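Long-range contact in chitinase (Chromobacterium violaceum, PDB 4TXG), which probably hydrolyses the glycosidic bonds of chitin as a family 18 glycoside hydrolase: residues A138-G143 with Y363-A368. Residues are numbered along the deposited sequence; the frame is centred on the assembly and turned at random.
Sequences AVYKQG and YYQITA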
ATOM      1  N   ALA A 138       6.641 -23.761   3.615  1.00 12.39           N
ATOM      2  CA  ALA A 138       7.232 -23.640   2.284  1.00 18.54           C
ATOM      3  C   ALA A 138       7.786 -22.231   2.022  1.00 17.15           C
ATOM      4  O   ALA A 138       8.690 -22.060   1.201  1.00 17.77           O
ATOM      5  CB  ALA A 138       6.198 -24.012   1.210  1.00 19.33           C
ATOM      6  N   VAL A 139       7.247 -21.234   2.723  1.00  9.58           N
ATOM      7  CA  VAL A 139       7.576 -19.828   2.470  1.00 10.81           C
ATOM      8  C   VAL A 139       8.009 -19.119   3.759  1.00 11.68           C
ATOM      9  O   VAL A 139       8.751 -18.132   3.722  1.00  9.72           O
ATOM     10  CB  VAL A 139       6.355 -19.081   1.837  1.00 14.71           C
ATOM     11  CG1 VAL A 139       6.515 -17.564   1.867  1.00 16.81           C
ATOM     12  CG2 VAL A 139       6.127 -19.558   0.399  1.00 17.15           C
ATOM     13  N   TYR A 140       7.552 -19.633   4.901  1.00 10.66           N
ATOM     14  CA  TYR A 140       7.823 -18.996   6.186  1.00  9.12           C
ATOM     15  C   TYR A 140       8.663 -19.863   7.117  1.00 11.77           C
ATOM     16  O   TYR A 140       8.688 -21.087   7.004  1.00 12.77           O
ATOM     17  CB  TYR A 140       6.511 -18.632   6.884  1.00  8.46           C
ATOM     18  CG  TYR A 140       5.688 -17.640   6.091  1.00  8.97           C
ATOM     19  CD1 TYR A 140       6.086 -16.317   5.980  1.00  7.70           C
ATOM     20  CD2 TYR A 140       4.514 -18.033   5.445  1.00 10.03           C
ATOM     21  CE1 TYR A 140       5.345 -15.394   5.252  1.00  8.67           C
ATOM     22  CE2 TYR A 140       3.756 -17.112   4.718  1.00  8.78           C
ATOM     23  CZ  TYR A 140       4.184 -15.800   4.618  1.00  7.95           C
ATOM     24  OH  TYR A 140       3.447 -14.879   3.894  1.00 10.41           O
ATOM     25  N   LYS A 141       9.358 -19.204   8.033  1.00  9.89           N
ATOM     26  CA  LYS A 141      10.153 -19.877   9.053  1.00 13.30           C
ATOM     27  C   LYS A 141       9.275 -20.208  10.241  1.00 12.72           C
ATOM     28  O   LYS A 141       8.153 -19.717  10.331  1.00 12.34           O
ATOM     29  CB  LYS A 141      11.311 -18.981   9.504  1.00 14.12           C
ATOM     30  CG  LYS A 141      12.094 -18.398   8.359  1.00 16.95           C
ATOM     31  CD  LYS A 141      13.009 -17.278   8.831  1.00 16.78           C
ATOM     32  CE  LYS A 141      13.643 -16.576   7.647  1.00 18.27           C
ATOM     33  NZ  LYS A 141      14.579 -15.510   8.080  1.00 22.85           N
ATOM     34  N   GLN A 142       9.768 -21.039  11.153  1.00 13.25           N
ATOM     35  CA  GLN A 142       9.034 -21.237  12.394  1.00 13.78           C
ATOM     36  C   GLN A 142       8.959 -19.885  13.093  1.00 15.24           C
ATOM     37  O   GLN A 142       9.960 -19.178  13.206  1.00 14.83           O
ATOM     38  CB  GLN A 142       9.683 -22.311  13.269  1.00 17.91           C
ATOM     39  CG  GLN A 142       9.604 -23.692  12.624  1.00 24.90           C
ATOM     40  CD  GLN A 142       9.849 -24.823  13.593  1.00 34.73           C
ATOM     41  OE1 GLN A 142       9.625 -24.689  14.793  1.00 38.18           O
ATOM     42  NE2 GLN A 142      10.312 -25.950  13.071  1.00 39.34           N
ATOM     43  N   GLY A 143       7.756 -19.508  13.506  1.00 13.99           N
ATOM     44  CA  GLY A 143       7.526 -18.182  14.046  1.00 12.83           C
ATOM     45  C   GLY A 143       6.893 -17.232  13.046  1.00 12.53           C
ATOM     46  O   GLY A 143       6.416 -16.158  13.420  1.00 13.26           O
ATOM     47  N   TYR A 363       2.832 -22.743  -1.342  1.00 13.51           N
ATOM     48  CA  TYR A 363       2.051 -21.668  -0.741  1.00 10.77           C
ATOM     49  C   TYR A 363       1.751 -20.531  -1.716  1.00 13.32           C
ATOM     50  O   TYR A 363       2.589 -20.189  -2.561  1.00 14.86           O
ATOM     51  CB  TYR A 363       2.799 -21.136   0.486  1.00  9.66           C
ATOM     52  CG  TYR A 363       1.993 -20.151   1.270  1.00 12.38           C
ATOM     53  CD1 TYR A 363       0.944 -20.579   2.070  1.00 11.95           C
ATOM     54  CD2 TYR A 363       2.257 -18.792   1.194  1.00  9.96           C
ATOM     55  CE1 TYR A 363       0.191 -19.683   2.785  1.00 13.74           C
ATOM     56  CE2 TYR A 363       1.503 -17.885   1.905  1.00  8.44           C
ATOM     57  CZ  TYR A 363       0.477 -18.340   2.703  1.00  9.50           C
ATOM     58  OH  TYR A 363      -0.291 -17.461   3.422  1.00  8.56           O
ATOM     59  N   TYR A 364       0.562 -19.937  -1.594  1.00  9.56           N
ATOM     60  CA  TYR A 364       0.190 -18.768  -2.398  1.00  9.42           C
ATOM     61  C   TYR A 364      -0.083 -17.567  -1.501  1.00  8.28           C
ATOM     62  O   TYR A 364      -0.909 -17.636  -0.596  1.00 11.21           O
ATOM     63  CB  TYR A 364      -1.048 -19.048  -3.265  1.00  8.75           C
ATOM     64  CG  TYR A 364      -0.874 -20.209  -4.224  1.00  9.55           C
ATOM     65  CD1 TYR A 364      -0.021 -20.105  -5.320  1.00 10.93           C
ATOM     66  CD2 TYR A 364      -1.559 -21.402  -4.035  1.00 11.23           C
ATOM     67  CE1 TYR A 364       0.146 -21.166  -6.204  1.00 13.56           C
ATOM     68  CE2 TYR A 364      -1.398 -22.477  -4.911  1.00 12.03           C
ATOM     69  CZ  TYR A 364      -0.544 -22.350  -5.991  1.00 13.61           C
ATOM     70  OH  TYR A 364      -0.382 -23.409  -6.865  1.00 15.41           O
ATOM     71  N   GLN A 365       0.616 -16.470  -1.763  1.00  8.08           N
ATOM     72  CA  GLN A 365       0.463 -15.261  -0.960  1.00  7.70           C
ATOM     73  C   GLN A 365      -0.664 -14.367  -1.480  1.00 11.20           C
ATOM     74  O   GLN A 365      -0.918 -14.303  -2.681  1.00 10.19           O
ATOM     75  CB  GLN A 365       1.787 -14.475  -0.917  1.00 11.84           C
ATOM     76  CG  GLN A 365       2.860 -15.100  -0.008  1.00 12.72           C
ATOM     77  CD  GLN A 365       4.144 -14.276   0.061  1.00 20.43           C
ATOM     78  OE1 GLN A 365       4.695 -13.889  -0.969  1.00 20.82           O
ATOM     79  NE2 GLN A 365       4.623 -14.005   1.278  1.00 15.17           N
ATOM     80  N   ILE A 366      -1.347 -13.689  -0.564  1.00  7.73           N
ATOM     81  CA  ILE A 366      -2.222 -12.577  -0.945  1.00  6.90           C
ATOM     82  C   ILE A 366      -1.664 -11.302  -0.369  1.00  6.64           C
ATOM     83  O   ILE A 366      -1.452 -11.200   0.845  1.00  8.73           O
ATOM     84  CB  ILE A 366      -3.651 -12.746  -0.437  1.00 11.28           C
ATOM     85  CG1 ILE A 366      -4.198 -14.097  -0.845  1.00 15.43           C
ATOM     86  CG2 ILE A 366      -4.544 -11.610  -0.973  1.00 12.58           C
ATOM     87  CD1 ILE A 366      -5.597 -14.310  -0.379  1.00 17.10           C
ATOM     88  N   THR A 367      -1.408 -10.329  -1.231  1.00  6.53           N
ATOM     89  CA  THR A 367      -0.975  -9.034  -0.753  1.00  7.34           C
ATOM     90  C   THR A 367      -1.930  -7.966  -1.280  1.00  6.14           C
ATOM     91  O   THR A 367      -2.808  -8.245  -2.096  1.00  6.68           O
ATOM     92  CB  THR A 367       0.480  -8.739  -1.175  1.00  7.58           C
ATOM     93  OG1 THR A 367       0.565  -8.576  -2.598  1.00  9.81           O
ATOM     94  CG2 THR A 367       1.389  -9.903  -0.760  1.00  9.93           C
ATOM     95  N   ALA A 368      -1.773  -6.742  -0.789  1.00  7.97           N
ATOM     96  CA  ALA A 368      -2.573  -5.647  -1.301  1.00  5.94           C
ATOM     97  C   ALA A 368      -1.771  -4.370  -1.305  1.00  7.23           C
ATOM     98  O   ALA A 368      -0.976  -4.123  -0.406  1.00  7.07           O
ATOM     99  CB  ALA A 368      -3.855  -5.470  -0.468  1.00  6.12           C
TER
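Tyr140 OH is gripped by Gln365 NE2 and by the carboxylate of Asp390. Gln365 NE2 donates to Tyr140 OH at 3.0 Å, and the N-H points almost straight at the oxygen (170°). The oxygen lies in the plane of the Gln365 amide. Asp390 OD1 is hydrogen-bonded to both Tyr140 OH and Tyr363 OH. One carboxylate oxygen thus ties both phenols together, while Asp390 OD2 is hydrogen-bonded to Ile366 N. The shared Asp390 OD1 and the straight in-plane bond from Gln365 probably limit the rotation of these groups. The rings form an offset edge-to-face pair: the edge of Tyr140 is turned toward the face of Tyr363, with planes at 73° and centroids 5.6 Å apart. The nearest atoms of the two rings are Tyr140 CE2 and Tyr363 CE2, at 3.7 Å. Val139 touches both tyrosines. Its CG2 packs on Tyr363 CB at 3.7 Å. Its CG1 stands anti to the backbone N (chi1 166°), which sets it over the centre of the neighbouring Tyr140 ring, 3.9 Å above the plane. Four of the five touching residues are buried. Tyr136 also meets the Tyr363 ring. The contact fastens the loop leading to strand 155-161 onto the loop that follows helix 338-360 and the start of strand 365-371. That strand lies between the parallel strands 308-312 and 391-395, in the TIM barrel characteristic of GH18 chitinases.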